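Local atomic coordinates of lipid A deacylase PagL (Pseudomonas aeruginosa, PDB entry 2ERV), a protein that hydrolyses the ester bond at the 3 position of lipid A in the outer membrane, releasing the primary fatty acyl chain of lipopolysaccharide. Residues Gln96-Ser100 with Ser101-Glu105. Sequence-based numbering, arbitrary orientation.
Sequences QNLGS and SLNFE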
# COMPACT_ATOMS: atom_id res chain seq x y z
N GLN A 96 -5.37 -17.02 -5.75
CA GLN A 96 -5.92 -16.19 -6.84
C GLN A 96 -5.18 -16.38 -8.17
O GLN A 96 -3.98 -16.45 -8.19
CB GLN A 96 -5.84 -14.69 -6.48
CG GLN A 96 -6.49 -14.26 -5.12
CD GLN A 96 -7.95 -14.69 -4.99
OE1 GLN A 96 -8.23 -15.65 -4.27
NE2 GLN A 96 -8.86 -13.96 -5.63
N ASN A 97 -5.93 -16.44 -9.27
CA ASN A 97 -5.31 -16.41 -10.59
C ASN A 97 -5.49 -15.01 -11.12
O ASN A 97 -6.60 -14.62 -11.51
CB ASN A 97 -5.94 -17.45 -11.51
CG ASN A 97 -5.27 -17.51 -12.89
OD1 ASN A 97 -4.47 -16.68 -13.26
ND2 ASN A 97 -5.68 -18.49 -13.67
N LEU A 98 -4.42 -14.23 -11.07
CA LEU A 98 -4.46 -12.84 -11.50
C LEU A 98 -4.52 -12.64 -13.02
O LEU A 98 -4.86 -11.55 -13.50
CB LEU A 98 -3.23 -12.11 -10.98
CG LEU A 98 -3.02 -12.13 -9.46
CD1 LEU A 98 -1.76 -11.36 -9.18
CD2 LEU A 98 -4.23 -11.45 -8.84
N GLY A 99 -4.14 -13.68 -13.77
CA GLY A 99 -4.13 -13.58 -15.24
C GLY A 99 -2.85 -13.00 -15.78
O GLY A 99 -2.22 -13.56 -16.69
N SER A 100 -2.46 -11.86 -15.22
CA SER A 100 -1.24 -11.17 -15.61
C SER A 100 -0.33 -10.94 -14.39
O SER A 100 -0.81 -10.83 -13.26
CB SER A 100 -1.58 -9.83 -16.26
OG SER A 100 -2.25 -8.96 -15.37
N SER A 101 0.98 -10.86 -14.65
CA SER A 101 2.01 -10.44 -13.71
C SER A 101 1.85 -8.96 -13.42
O SER A 101 1.92 -8.53 -12.26
CB SER A 101 3.42 -10.65 -14.31
OG SER A 101 4.36 -9.83 -13.58
N LEU A 102 1.60 -8.17 -14.46
CA LEU A 102 1.41 -6.73 -14.32
C LEU A 102 -0.02 -6.38 -13.91
O LEU A 102 -1.01 -6.90 -14.50
CB LEU A 102 1.74 -5.99 -15.61
CG LEU A 102 3.06 -6.25 -16.33
CD1 LEU A 102 3.09 -5.34 -17.58
CD2 LEU A 102 4.22 -5.94 -15.42
N ASN A 103 -0.14 -5.47 -12.93
CA ASN A 103 -1.43 -5.17 -12.32
C ASN A 103 -1.42 -3.74 -11.82
O ASN A 103 -0.35 -3.19 -11.55
CB ASN A 103 -1.74 -6.12 -11.15
CG ASN A 103 -2.19 -7.50 -11.60
OD1 ASN A 103 -3.36 -7.68 -11.93
ND2 ASN A 103 -1.27 -8.47 -11.62
N PHE A 104 -2.61 -3.16 -11.65
CA PHE A 104 -2.73 -1.85 -11.00
C PHE A 104 -2.73 -2.11 -9.50
O PHE A 104 -3.02 -3.21 -9.06
CB PHE A 104 -4.03 -1.15 -11.40
CG PHE A 104 -4.17 -0.89 -12.90
CD1 PHE A 104 -3.69 0.30 -13.45
CD2 PHE A 104 -4.81 -1.80 -13.73
CE1 PHE A 104 -3.81 0.55 -14.82
CE2 PHE A 104 -4.95 -1.55 -15.12
CZ PHE A 104 -4.43 -0.36 -15.65
N GLU A 105 -2.40 -1.09 -8.73
CA GLU A 105 -2.45 -1.12 -7.28
C GLU A 105 -3.37 0.01 -6.87
O GLU A 105 -3.05 1.14 -7.18
CB GLU A 105 -1.08 -0.78 -6.69
CG GLU A 105 -1.02 -0.80 -5.15
CD GLU A 105 0.37 -0.47 -4.62
OE1 GLU A 105 0.90 0.62 -4.99
OE2 GLU A 105 0.96 -1.31 -3.84
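Where Ser100 runs on into Ser101 the chain bends sharply, Ser101 having helical backbone angles between two extended neighbours, and the loop that follows strand 96-97 passes into strand 102-114. Ser100 spans this bend with its hydroxyl: OG donates a short bond, 2.6 Å, to Leu102 O, coming in 22° off the carbonyl plane. A chi1 of 63° places that hydroxyl between the backbone N and the carbonyl carbon of Ser100, from where it reaches the carbonyl of Leu102, two residues on. From the strand, the buried Asn103 reaches back with its amide. Asn103 ND2 gives a bent bond of 2.9 Å to Ser100 O, approaching from above the carbonyl plane, and a weak second one of 3.3 Å to Ser101 O, so one nitrogen ties together two successive carbonyls of the bend. Leu98 crosses the Asn103 amide at a slant, Leu98 CD1 lying 3.8 Å from Asn103 ND2 in plain van der Waals contact. Earlier in the loop, Asn97 OD1 accepts from Gly99 N at 3.1 Å, closing an Asx turn. Ser101 OG is hydrogen-bonded to Phe88 O of the neighbouring strand 75-88. Ser100 OG is also hydrogen-bonded to Asn129 ND2, a side chain critical for activity, and Asn103 lies close to the catalytic Ser128. The bend thus leads from the small hairpin of 92-93 and 96-97 into a transmembrane strand of the PagL beta-barrel, with Ser100 probably in the second shell of its active site.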